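Local coordinates for hyperosmolarity resistance protein Emb (Staphylococcus epidermidis, PDB 6GV5), which probably helps the bacterium adhere to surface-immobilized fibronectin, as part of a giant extracellular matrix binding protein built with repeats of this kind, at residues Asp11-Ile16 against Asn32-Gln37; Glu85-Ala90 against Gln116-Ala121; Thr20-Pro25 against Phe52-Met57; Gln3-Ala8 against Thr38-Val43. All coordinates share one frame; numbering follows the deposited sequence. Where two conformers were deposited one is given.

The four contacts form a worked example of how an all-helical rod changes its chemistry along its length. Interactions 1, 3 and 4 fall in the GA module and join helices 2-18, 24-35 and 40-65; interaction 2 lies in the FIVAR domain, its centre about 34 Å from that of interaction 1, and pairs helices 81-99 and 108-123. Interactions 1, 2 and 3 are buried, whereas interaction 4 is a surface contact near the N-terminal end. Interaction 2 relies on apolar side chains and backbone, interaction 1 adds one lysine-amide bond at its margin, interaction 3 uses an asparagine to hold loop N-H groups, and interaction 4 mixes leucine packing with a lysine methylene lying over an arginine guanidinium.

Interaction 1 of 4, residues Asp11-Ile16 against Asn32-Gln37; sequences DAKQQI and NIINQQ
Helix-against-helix packing with a polar margin joins Ala-12, Lys-13 and Ile-16 of helix 2-18 to Ile-34 and Asn-35 near the end of helix 24-35, the first two helices of the three-helix GA module. Ile-34 is the buried centre. Both branches of its side chain are used: CD1 rests on Ala-12 CB at 3.9 Å, while CG2 lies beside Lys-13 CG, the two side chains sliding past each other in opposite directions. One turn further along helix 2-18, Ile-16 meets Ile-34 tip to tip, its CD1 4.0 Å from Ile-34 CG1. Within helix 2-18, Gln-15 NE2 bonds to Asp-11 OD2 on the syn side of the carboxylate but tilted out of its plane, and the third helix, 40-65, is reached by Gln-15 through Leu-47. At the end of helix 24-35, Ile-33 O accepts from Gln-36 N and Gln-37 NE2, which arrive from opposite faces of its plane. The polar margin belongs to Lys-13. Its chain bends at chi3 (-73°), and the side chain crosses that of Asn-35 at about a right angle; Lys-13 NZ then donates to Asn-35 OD1 over 2.9 Å, in the carbonyl plane and on a lone pair.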
loop_
_atom_site.group_PDB
_atom_site.type_symbol
_atom_site.label_atom_id
_atom_site.label_comp_id
_atom_site.label_asym_id
_atom_site.label_seq_id
_atom_site.Cartn_x
_atom_site.Cartn_y
_atom_site.Cartn_z
ATOM N N ASP A 11 -1.445 5.100 -21.427
ATOM C CA ASP A 11 -0.448 4.103 -21.058
ATOM C C ASP A 11 -0.307 4.001 -19.547
ATOM O O ASP A 11 -0.250 2.900 -18.990
ATOM C CB ASP A 11 0.900 4.455 -21.691
ATOM C CG ASP A 11 2.027 3.585 -21.173
ATOM O OD1 ASP A 11 2.098 2.405 -21.578
ATOM O OD2 ASP A 11 2.836 4.075 -20.354
ATOM N N ALA A 12 -0.240 5.146 -18.865
ATOM C CA ALA A 12 -0.060 5.138 -17.418
ATOM C C ALA A 12 -1.247 4.487 -16.720
ATOM O O ALA A 12 -1.070 3.705 -15.779
ATOM C CB ALA A 12 0.144 6.560 -16.904
ATOM N N LYS A 13 -2.467 4.799 -17.166
ATOM C CA LYS A 13 -3.640 4.209 -16.530
ATOM C C LYS A 13 -3.695 2.706 -16.767
ATOM O O LYS A 13 -4.103 1.944 -15.881
ATOM C CB LYS A 13 -4.906 4.889 -17.046
ATOM C CG LYS A 13 -5.049 6.330 -16.604
ATOM C CD LYS A 13 -6.355 6.934 -17.098
ATOM C CE LYS A 13 -6.314 7.209 -18.598
ATOM N NZ LYS A 13 -7.613 7.752 -19.091
ATOM N N GLN A 14 -3.275 2.259 -17.952
ATOM C CA GLN A 14 -3.217 0.829 -18.224
ATOM C C GLN A 14 -2.222 0.131 -17.305
ATOM O O GLN A 14 -2.507 -0.950 -16.779
ATOM C CB GLN A 14 -2.860 0.596 -19.692
ATOM C CG GLN A 14 -3.976 0.983 -20.650
ATOM C CD GLN A 14 -3.551 0.918 -22.106
ATOM O OE1 GLN A 14 -2.360 0.850 -22.414
ATOM N NE2 GLN A 14 -4.524 0.938 -23.009
ATOM N N GLN A 15 -1.044 0.731 -17.100
ATOM C CA GLN A 15 -0.081 0.151 -16.174
ATOM C C GLN A 15 -0.662 0.063 -14.770
ATOM O O GLN A 15 -0.506 -0.956 -14.084
ATOM C CB GLN A 15 1.207 0.974 -16.154
ATOM C CG GLN A 15 1.972 0.975 -17.465
ATOM C CD GLN A 15 3.379 1.527 -17.319
ATOM O OE1 GLN A 15 4.112 1.148 -16.406
ATOM N NE2 GLN A 15 3.760 2.426 -18.219
ATOM N N ILE A 16 -1.337 1.125 -14.327
ATOM C CA ILE A 16 -1.894 1.155 -12.976
ATOM C C ILE A 16 -2.956 0.080 -12.821
ATOM O O ILE A 16 -3.077 -0.549 -11.761
ATOM C CB ILE A 16 -2.457 2.555 -12.670
ATOM C CG1 ILE A 16 -1.309 3.546 -12.464
ATOM C CG2 ILE A 16 -3.363 2.525 -11.433
ATOM C CD1 ILE A 16 -1.702 5.007 -12.617
ATOM N N ASN A 32 -7.473 9.222 -11.847
ATOM C CA ASN A 32 -7.991 10.584 -11.906
ATOM C C ASN A 32 -6.862 11.605 -11.859
ATOM O O ASN A 32 -6.892 12.610 -12.578
ATOM C CB ASN A 32 -8.965 10.816 -10.754
ATOM C CG ASN A 32 -9.617 12.171 -10.813
ATOM O OD1 ASN A 32 -10.022 12.631 -11.882
ATOM N ND2 ASN A 32 -9.714 12.832 -9.668
ATOM N N ILE A 33 -5.860 11.368 -11.012
ATOM C CA ILE A 33 -4.700 12.247 -10.962
ATOM C C ILE A 33 -3.995 12.265 -12.311
ATOM O O ILE A 33 -3.613 13.330 -12.811
ATOM C CB ILE A 33 -3.755 11.810 -9.827
ATOM C CG1 ILE A 33 -4.433 12.023 -8.467
ATOM C CG2 ILE A 33 -2.440 12.571 -9.899
ATOM C CD1 ILE A 33 -3.747 11.317 -7.315
ATOM N N ILE A 34 -3.814 11.091 -12.921
ATOM C CA ILE A 34 -3.184 11.019 -14.239
ATOM C C ILE A 34 -3.952 11.885 -15.231
ATOM O O ILE A 34 -3.367 12.682 -15.976
ATOM C CB ILE A 34 -3.110 9.560 -14.721
ATOM C CG1 ILE A 34 -2.116 8.737 -13.889
ATOM C CG2 ILE A 34 -2.735 9.497 -16.199
ATOM C CD1 ILE A 34 -0.669 9.139 -14.053
ATOM N N ASN A 35 -5.280 11.742 -15.252
ATOM C CA ASN A 35 -6.083 12.442 -16.250
ATOM C C ASN A 35 -5.970 13.954 -16.121
ATOM O O ASN A 35 -6.165 14.673 -17.108
ATOM C CB ASN A 35 -7.550 12.027 -16.131
ATOM C CG ASN A 35 -7.812 10.643 -16.677
ATOM O OD1 ASN A 35 -7.105 10.166 -17.565
ATOM N ND2 ASN A 35 -8.840 9.989 -16.154
ATOM N N GLN A 36 -5.664 14.456 -14.928
ATOM C CA GLN A 36 -5.616 15.892 -14.682
ATOM C C GLN A 36 -4.255 16.512 -14.979
ATOM O O GLN A 36 -4.109 17.733 -14.846
ATOM C CB GLN A 36 -6.001 16.194 -13.228
ATOM N N GLN A 37 -3.265 15.719 -15.381
ATOM C CA GLN A 37 -1.933 16.248 -15.637
ATOM C C GLN A 37 -1.885 16.951 -16.992
ATOM O O GLN A 37 -2.554 16.553 -17.951
ATOM C CB GLN A 37 -0.890 15.133 -15.591
ATOM C CG GLN A 37 -0.864 14.369 -14.279
ATOM C CD GLN A 37 -0.683 15.272 -13.079
ATOM O OE1 GLN A 37 0.261 16.056 -13.012
ATOM N NE2 GLN A 37 -1.601 15.174 -12.125
#

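Interaction 2 of 4, residues Glu85-Ala90 against Gln116-Ala121; sequences EAYEQA and QEINDA
The ring of Tyr-87 turns an edge, not a face, to helix 108-123: Ala-121 CB lies in the ring plane, 4.0 Å from Tyr-87 CD1, and the backbone oxygen of Ile-118 sits farther along the same margin, near the plane. With CG anti to the backbone N (chi1 -175°), the ring lies beside the interface, where it also reaches Ala-67 and Val-70 of helix 67-73. The methyl of Ala-121 is thus shared between the ring and the main chain of the same tyrosine, its CB standing 3.6 Å from Tyr-87 CA.

One turn away the roles reverse. Ala-90 supplies the small residue, its CB 3.7 Å from Ile-118 CG1, and the CG1 branch of Ile-118 also presses on the main chain, 3.4 Å from Ala-90 O. Ile-118 continues to Leu-60, Ala-63 and Val-64, tying this pair to the long helix 40-65, which also takes part in the GA contacts. At the margin Ala-90 CB approaches Glu-117, whose backbone O is 3.8 Å away.

These are neighbouring antiparallel helices of the FIVAR bundle, with an angle of 156° between their directions and segment axes 8.6 Å apart at closest approach. Alanines facing across the gap permit that spacing, and contact between methyls, ring edge and backbone implies that cohesion here comes from apolar burial and close fit.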
loop_
_atom_site.group_PDB
_atom_site.type_symbol
_atom_site.label_atom_id
_atom_site.label_comp_id
_atom_site.label_asym_id
_atom_site.label_seq_id
_atom_site.Cartn_x
_atom_site.Cartn_y
_atom_site.Cartn_z
ATOM N N GLU A 85 -1.275 -7.179 22.168
ATOM C CA GLU A 85 -2.153 -6.063 21.848
ATOM C C GLU A 85 -1.511 -5.127 20.832
ATOM O O GLU A 85 -2.195 -4.636 19.928
ATOM C CB GLU A 85 -2.526 -5.306 23.129
ATOM C CG GLU A 85 -3.343 -6.111 24.137
ATOM C CD GLU A 85 -4.767 -6.388 23.687
ATOM O OE1 GLU A 85 -5.441 -5.462 23.176
ATOM O OE2 GLU A 85 -5.220 -7.543 23.838
ATOM N N ALA A 86 -0.206 -4.858 20.969
ATOM C CA ALA A 86 0.471 -3.993 20.004
ATOM C C ALA A 86 0.409 -4.579 18.604
ATOM O O ALA A 86 0.211 -3.851 17.621
ATOM C CB ALA A 86 1.912 -3.780 20.436
ATOM N N TYR A 87 0.557 -5.894 18.494
ATOM C CA TYR A 87 0.498 -6.521 17.181
ATOM C C TYR A 87 -0.910 -6.424 16.596
ATOM O O TYR A 87 -1.093 -6.070 15.429
ATOM C CB TYR A 87 0.941 -7.969 17.288
ATOM C CG TYR A 87 1.038 -8.669 15.953
ATOM C CD1 TYR A 87 1.965 -8.263 15.000
ATOM C CD2 TYR A 87 0.197 -9.726 15.640
ATOM C CE1 TYR A 87 2.055 -8.912 13.778
ATOM C CE2 TYR A 87 0.291 -10.381 14.441
ATOM C CZ TYR A 87 1.206 -9.968 13.510
ATOM O OH TYR A 87 1.274 -10.624 12.297
ATOM N N GLU A 88 -1.939 -6.726 17.398
ATOM C CA GLU A 88 -3.293 -6.686 16.869
ATOM C C GLU A 88 -3.698 -5.266 16.488
ATOM O O GLU A 88 -4.430 -5.065 15.514
ATOM C CB GLU A 88 -4.282 -7.275 17.874
ATOM C CG GLU A 88 -4.020 -8.712 18.224
ATOM C CD GLU A 88 -3.978 -9.642 17.018
ATOM O OE1 GLU A 88 -4.478 -9.260 15.943
ATOM O OE2 GLU A 88 -3.441 -10.772 17.194
ATOM N N GLN A 89 -3.260 -4.267 17.267
ATOM C CA GLN A 89 -3.527 -2.876 16.916
ATOM C C GLN A 89 -2.905 -2.529 15.568
ATOM O O GLN A 89 -3.540 -1.899 14.712
ATOM C CB GLN A 89 -2.972 -1.944 17.995
ATOM C CG GLN A 89 -3.696 -1.969 19.328
ATOM C CD GLN A 89 -2.950 -1.195 20.413
ATOM O OE1 GLN A 89 -1.927 -0.553 20.154
ATOM N NE2 GLN A 89 -3.455 -1.266 21.637
ATOM N N ALA A 90 -1.637 -2.930 15.372
ATOM C CA ALA A 90 -0.953 -2.608 14.115
ATOM C C ALA A 90 -1.595 -3.327 12.936
ATOM O O ALA A 90 -1.779 -2.733 11.863
ATOM C CB ALA A 90 0.529 -2.954 14.227
ATOM N N GLN A 116 5.820 -0.291 9.148
ATOM C CA GLN A 116 6.852 -0.328 10.177
ATOM C C GLN A 116 6.258 -0.658 11.539
ATOM O O GLN A 116 6.882 -1.377 12.325
ATOM C CB GLN A 116 7.595 1.012 10.216
ATOM C CG GLN A 116 8.903 0.945 10.991
ATOM C CD GLN A 116 9.902 -0.029 10.377
ATOM O OE1 GLN A 116 10.379 0.178 9.259
ATOM N NE2 GLN A 116 10.212 -1.103 11.103
ATOM N N GLU A 117 5.047 -0.160 11.829
ATOM C CA GLU A 117 4.387 -0.495 13.088
ATOM C C GLU A 117 4.097 -1.989 13.176
ATOM O O GLU A 117 4.296 -2.613 14.225
ATOM C CB GLU A 117 3.088 0.299 13.240
ATOM C CG GLU A 117 3.299 1.791 13.474
ATOM C CD GLU A 117 2.005 2.553 13.700
ATOM O OE1 GLU A 117 0.954 1.909 13.914
ATOM O OE2 GLU A 117 2.039 3.804 13.664
ATOM N N ILE A 118 3.612 -2.581 12.082
ATOM C CA ILE A 118 3.380 -4.026 12.071
ATOM C C ILE A 118 4.694 -4.778 12.244
ATOM O O ILE A 118 4.794 -5.713 13.045
ATOM C CB ILE A 118 2.669 -4.443 10.772
ATOM C CG1 ILE A 118 1.255 -3.858 10.720
ATOM C CG2 ILE A 118 2.633 -5.960 10.645
ATOM C CD1 ILE A 118 0.603 -3.951 9.347
ATOM N N ASN A 119 5.725 -4.387 11.482
ATOM C CA ASN A 119 6.999 -5.091 11.549
ATOM C C ASN A 119 7.636 -4.970 12.925
ATOM O O ASN A 119 8.201 -5.941 13.434
ATOM C CB ASN A 119 7.943 -4.560 10.471
ATOM C CG ASN A 119 7.504 -4.951 9.071
ATOM O OD1 ASN A 119 6.683 -5.850 8.890
ATOM N ND2 ASN A 119 8.060 -4.280 8.069
ATOM N N ASP A 120 7.564 -3.784 13.543
ATOM C CA ASP A 120 8.103 -3.624 14.889
ATOM C C ASP A 120 7.377 -4.534 15.871
ATOM O O ASP A 120 8.002 -5.207 16.701
ATOM C CB ASP A 120 7.985 -2.167 15.340
ATOM C CG ASP A 120 8.973 -1.247 14.633
ATOM O OD1 ASP A 120 9.850 -1.751 13.896
ATOM O OD2 ASP A 120 8.867 -0.017 14.818
ATOM N N ALA A 121 6.046 -4.563 15.794
ATOM C CA ALA A 121 5.288 -5.410 16.705
ATOM C C ALA A 121 5.558 -6.885 16.439
ATOM O O ALA A 121 5.631 -7.693 17.376
ATOM C CB ALA A 121 3.792 -5.108 16.591
#

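Interaction 3 of 4, residues Thr20-Pro25 against Phe52-Met57; sequences TGLTEP and FLNGKM
Asn-54 OD1 receives two successive backbone N-H groups of the turn that follows helix 2-18. The bond from Leu-22 N is 3.0 Å long, lies in the carbonyl plane and is fairly straight at 151°; that from Gly-21 N is shorter but bent and weak. The other end of the amide works through water: Asn-54 ND2 and Thr-20 N both donate to one molecule, so three consecutive N-H groups of the turn are held directly or indirectly by a single side chain. Asn-54 holds its CG opposite its own backbone N (chi1 -180°), which carries the amide out to the loop.

Gly-21 comes close to the helix here, its CA only 4.8 Å from that of Met-57. Met-57 CB approaches Gly-21 O at 3.3 Å, and the chain then bends at chi2 and chi3 to bring its CE near Thr-23 CG2.

In the GA three-helix bundle this turn links the first two helices and is pinned against the middle of the long third one, 40-65. Leu-22 makes the apolar contact: its CD2 meets Leu-53 CD2 at 3.6 Å, the two leucines crossing at about a right angle.

Farther out, Leu-30 touches both leucines, and Ile-111 of helix 108-123 packs on Leu-53 and Met-57. Lys-61 NZ bonds to the carbonyl oxygens of Thr-20 and Gly-21, while Thr-23 occupies the N-cap of helix 24-35.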
loop_
_atom_site.group_PDB
_atom_site.type_symbol
_atom_site.label_atom_id
_atom_site.label_comp_id
_atom_site.label_asym_id
_atom_site.label_seq_id
_atom_site.Cartn_x
_atom_site.Cartn_y
_atom_site.Cartn_z
ATOM N N THR A 20 -1.258 -5.007 -8.628
ATOM C CA THR A 20 -1.980 -5.845 -7.682
ATOM C C THR A 20 -1.851 -5.369 -6.243
ATOM O O THR A 20 -2.665 -5.767 -5.400
ATOM C CB THR A 20 -1.483 -7.296 -7.765
ATOM O OG1 THR A 20 -0.118 -7.359 -7.335
ATOM C CG2 THR A 20 -1.585 -7.812 -9.191
ATOM N N GLY A 21 -0.857 -4.532 -5.939
ATOM C CA GLY A 21 -0.725 -4.024 -4.586
ATOM C C GLY A 21 -1.781 -2.984 -4.272
ATOM O O GLY A 21 -2.479 -3.069 -3.256
ATOM N N LEU A 22 -1.925 -1.997 -5.149
ATOM C CA LEU A 22 -2.941 -0.973 -4.967
ATOM C C LEU A 22 -4.333 -1.586 -4.882
ATOM O O LEU A 22 -4.650 -2.559 -5.569
ATOM C CB LEU A 22 -2.904 0.018 -6.127
ATOM C CG LEU A 22 -1.588 0.775 -6.338
ATOM C CD1 LEU A 22 -1.697 1.644 -7.599
ATOM C CD2 LEU A 22 -1.264 1.610 -5.121
ATOM N N THR A 23 -5.180 -0.987 -4.048
ATOM C CA THR A 23 -6.587 -1.348 -4.027
ATOM C C THR A 23 -7.314 -0.626 -5.156
ATOM O O THR A 23 -6.817 0.358 -5.717
ATOM C CB THR A 23 -7.217 -0.974 -2.693
ATOM O OG1 THR A 23 -7.194 0.447 -2.537
ATOM C CG2 THR A 23 -6.449 -1.629 -1.544
ATOM N N GLU A 24 -8.515 -1.112 -5.475
ATOM C CA GLU A 24 -9.284 -0.479 -6.546
ATOM C C GLU A 24 -9.593 0.980 -6.244
ATOM O O GLU A 24 -9.471 1.811 -7.161
ATOM C CB GLU A 24 -10.570 -1.274 -6.809
ATOM C CG GLU A 24 -10.320 -2.750 -7.103
ATOM N N PRO A 25 -9.979 1.366 -5.028
ATOM C CA PRO A 25 -10.113 2.804 -4.744
ATOM C C PRO A 25 -8.835 3.589 -4.985
ATOM O O PRO A 25 -8.893 4.712 -5.496
ATOM C CB PRO A 25 -10.537 2.828 -3.265
ATOM C CG PRO A 25 -11.198 1.524 -3.052
ATOM C CD PRO A 25 -10.455 0.532 -3.907
ATOM N N PHE A 52 5.628 3.307 -6.909
ATOM C CA PHE A 52 6.209 3.195 -5.577
ATOM C C PHE A 52 5.133 2.859 -4.554
ATOM O O PHE A 52 5.311 1.967 -3.713
ATOM C CB PHE A 52 6.924 4.490 -5.204
ATOM C CG PHE A 52 7.502 4.476 -3.815
ATOM C CD1 PHE A 52 8.595 3.684 -3.517
ATOM C CD2 PHE A 52 6.949 5.251 -2.814
ATOM C CE1 PHE A 52 9.126 3.664 -2.239
ATOM C CE2 PHE A 52 7.478 5.239 -1.538
ATOM C CZ PHE A 52 8.567 4.447 -1.252
ATOM N N LEU A 53 4.001 3.560 -4.625
ATOM C CA LEU A 53 2.881 3.253 -3.745
ATOM C C LEU A 53 2.435 1.808 -3.919
ATOM O O LEU A 53 2.110 1.125 -2.937
ATOM C CB LEU A 53 1.727 4.211 -4.029
ATOM C CG LEU A 53 0.499 4.070 -3.133
ATOM C CD1 LEU A 53 0.811 4.496 -1.712
ATOM C CD2 LEU A 53 -0.656 4.880 -3.701
ATOM N N ASN A 54 2.433 1.313 -5.156
ATOM C CA ASN A 54 2.046 -0.070 -5.387
ATOM C C ASN A 54 2.971 -1.032 -4.659
ATOM O O ASN A 54 2.513 -2.011 -4.065
ATOM C CB ASN A 54 2.033 -0.376 -6.885
ATOM C CG ASN A 54 1.631 -1.799 -7.169
ATOM O OD1 ASN A 54 0.518 -2.216 -6.846
ATOM N ND2 ASN A 54 2.541 -2.563 -7.756
ATOM N N GLY A 55 4.281 -0.778 -4.692
ATOM C CA GLY A 55 5.202 -1.646 -3.977
ATOM C C GLY A 55 4.976 -1.624 -2.480
ATOM O O GLY A 55 5.074 -2.658 -1.807
ATOM N N LYS A 56 4.659 -0.446 -1.937
ATOM C CA LYS A 56 4.432 -0.346 -0.503
ATOM C C LYS A 56 3.139 -1.050 -0.123
ATOM O O LYS A 56 3.056 -1.689 0.936
ATOM C CB LYS A 56 4.384 1.114 -0.075
ATOM C CG LYS A 56 5.743 1.807 -0.140
ATOM C CD LYS A 56 6.699 1.204 0.876
ATOM C CE LYS A 56 8.068 1.868 0.832
ATOM N NZ LYS A 56 9.028 1.187 1.748
ATOM N N MET A 57 2.121 -0.952 -0.981
ATOM C CA MET A 57 0.870 -1.643 -0.712
ATOM C C MET A 57 1.048 -3.156 -0.798
ATOM O O MET A 57 0.421 -3.904 -0.043
ATOM C CB MET A 57 -0.220 -1.177 -1.671
ATOM C CG MET A 57 -0.766 0.190 -1.324
ATOM S SD MET A 57 -1.479 0.271 0.330
ATOM C CE MET A 57 -2.820 -0.892 0.134
HETATM O O HOH W 1 1.555 -5.196 -8.516
#

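Interaction 4 of 4, residues Gln3-Ala8 against Thr38-Val43; sequences QKLQDA and TSRANV
Packing of Leu-5 on the start of helix 40-65 forms the middle of this surface patch. The isobutyl group divides its two methyls: Leu-5 CD2 packs on the Thr-38 backbone at its carbonyl, 3.5 Å from Thr-38 O, whereas CD1 sits over the link from Ser-39 to Arg-40 and makes an apolar contact with Val-43 CG2 at 3.8 Å. A trans first torsion in Leu-5 (chi1 180°) extends the forked end over the first turn of the other helix. Ala-8 adds its methyl against the aliphatic part of Arg-40, CB to CG 3.9 Å, and its carbonyl oxygen lies beside Val-43 CG1.

Charged side chains cover the outer side. Lys-4 runs extended across Arg-40, and its CD methylene lies 3.3 Å above one face of the guanidinium, displaced toward the rim. What covers the flat cation is hydrocarbon; the two charges remain farther apart, with Lys-4 NZ 4.1 Å from Arg-40 NH2, a proximity that probably costs some electrostatic energy.

Polar bonding serves the helix start itself. Ser-39 OG accepts from Asn-42 N at 3.1 Å with an N-H...O angle of 156°, and Asn-42 OD1 in turn receives Lys-45 NZ.

Deeper in, Val-43 also touches Lys-9 and Ala-12 of helix 2-18. The arrangement is that of a serine N-cap opening the third helix of a GA-type three-helix bundle, packed against the first helix near its N-terminal end.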
loop_
_atom_site.group_PDB
_atom_site.type_symbol
_atom_site.label_atom_id
_atom_site.label_comp_id
_atom_site.label_asym_id
_atom_site.label_seq_id
_atom_site.Cartn_x
_atom_site.Cartn_y
_atom_site.Cartn_z
ATOM N N GLN A 3 -1.798 14.926 -28.698
ATOM C CA GLN A 3 -1.924 13.488 -28.908
ATOM C C GLN A 3 -0.886 12.720 -28.098
ATOM O O GLN A 3 -1.165 11.614 -27.622
ATOM C CB GLN A 3 -1.805 13.150 -30.400
ATOM C CG GLN A 3 -0.432 13.377 -31.033
ATOM C CD GLN A 3 -0.238 14.789 -31.569
ATOM O OE1 GLN A 3 -1.080 15.665 -31.366
ATOM N NE2 GLN A 3 0.878 15.014 -32.255
ATOM N N LYS A 4 0.309 13.295 -27.923
ATOM C CA LYS A 4 1.333 12.646 -27.117
ATOM C C LYS A 4 0.913 12.571 -25.654
ATOM O O LYS A 4 1.142 11.554 -24.989
ATOM C CB LYS A 4 2.657 13.398 -27.235
ATOM C CG LYS A 4 3.184 13.567 -28.650
ATOM C CD LYS A 4 4.563 14.220 -28.609
ATOM C CE LYS A 4 5.075 14.568 -29.991
ATOM N NZ LYS A 4 6.411 15.223 -29.911
ATOM N N LEU A 5 0.320 13.647 -25.131
ATOM C CA LEU A 5 -0.111 13.649 -23.736
ATOM C C LEU A 5 -1.256 12.670 -23.515
ATOM O O LEU A 5 -1.267 11.933 -22.520
ATOM C CB LEU A 5 -0.529 15.055 -23.317
ATOM C CG LEU A 5 -1.011 15.206 -21.873
ATOM C CD1 LEU A 5 0.081 14.770 -20.912
ATOM C CD2 LEU A 5 -1.434 16.635 -21.591
ATOM N N GLN A 6 -2.231 12.652 -24.428
ATOM C CA GLN A 6 -3.336 11.707 -24.325
ATOM C C GLN A 6 -2.834 10.267 -24.322
ATOM O O GLN A 6 -3.334 9.428 -23.562
ATOM C CB GLN A 6 -4.316 11.929 -25.480
ATOM C CG GLN A 6 -5.598 11.112 -25.396
ATOM C CD GLN A 6 -6.584 11.674 -24.392
ATOM O OE1 GLN A 6 -6.205 12.403 -23.473
ATOM N NE2 GLN A 6 -7.860 11.345 -24.565
ATOM N N ASP A 7 -1.843 9.960 -25.163
ATOM C CA ASP A 7 -1.316 8.601 -25.220
ATOM C C ASP A 7 -0.543 8.245 -23.955
ATOM O O ASP A 7 -0.590 7.098 -23.498
ATOM C CB ASP A 7 -0.426 8.439 -26.452
ATOM C CG ASP A 7 -1.216 8.433 -27.748
ATOM O OD1 ASP A 7 -2.464 8.474 -27.683
ATOM O OD2 ASP A 7 -0.588 8.384 -28.827
ATOM N N ALA A 8 0.182 9.207 -23.381
ATOM C CA ALA A 8 0.924 8.936 -22.155
ATOM C C ALA A 8 -0.023 8.665 -20.989
ATOM O O ALA A 8 0.247 7.796 -20.152
ATOM C CB ALA A 8 1.851 10.107 -21.832
ATOM N N THR A 38 -1.071 18.000 -17.061
ATOM C CA THR A 38 -1.007 18.854 -18.238
ATOM C C THR A 38 0.255 18.647 -19.061
ATOM O O THR A 38 0.390 19.261 -20.124
ATOM C CB THR A 38 -1.108 20.327 -17.825
ATOM O OG1 THR A 38 0.032 20.684 -17.033
ATOM C CG2 THR A 38 -2.376 20.570 -17.019
ATOM N N SER A 39 1.180 17.808 -18.608
ATOM C CA SER A 39 2.400 17.544 -19.349
ATOM C C SER A 39 2.784 16.082 -19.190
ATOM O O SER A 39 2.430 15.436 -18.200
ATOM C CB SER A 39 3.559 18.421 -18.872
ATOM O OG SER A 39 3.996 18.015 -17.587
ATOM N N ARG A 40 3.528 15.568 -20.170
ATOM C CA ARG A 40 4.002 14.192 -20.089
ATOM C C ARG A 40 4.983 14.013 -18.938
ATOM O O ARG A 40 5.001 12.960 -18.290
ATOM C CB ARG A 40 4.641 13.782 -21.413
ATOM C CG ARG A 40 3.632 13.476 -22.508
ATOM C CD ARG A 40 4.333 13.153 -23.811
ATOM N NE ARG A 40 4.924 14.348 -24.407
ATOM C CZ ARG A 40 5.886 14.328 -25.321
ATOM N NH1 ARG A 40 6.378 13.173 -25.748
ATOM N NH2 ARG A 40 6.355 15.469 -25.805
ATOM N N ALA A 41 5.814 15.020 -18.669
ATOM C CA ALA A 41 6.717 14.927 -17.530
ATOM C C ALA A 41 5.939 14.710 -16.238
ATOM O O ALA A 41 6.320 13.876 -15.407
ATOM C CB ALA A 41 7.578 16.189 -17.439
ATOM N N ASN A 42 4.832 15.435 -16.060
ATOM C CA ASN A 42 4.042 15.295 -14.842
ATOM C C ASN A 42 3.327 13.952 -14.800
ATOM O O ASN A 42 3.158 13.365 -13.723
ATOM C CB ASN A 42 3.029 16.435 -14.733
ATOM C CG ASN A 42 3.657 17.725 -14.243
ATOM O OD1 ASN A 42 4.727 17.719 -13.635
ATOM N ND2 ASN A 42 2.984 18.843 -14.497
ATOM N N VAL A 43 2.885 13.450 -15.957
ATOM C CA VAL A 43 2.291 12.118 -16.001
ATOM C C VAL A 43 3.306 11.081 -15.544
ATOM O O VAL A 43 2.981 10.169 -14.775
ATOM C CB VAL A 43 1.766 11.797 -17.413
ATOM C CG1 VAL A 43 1.351 10.331 -17.511
ATOM C CG2 VAL A 43 0.597 12.711 -17.759
#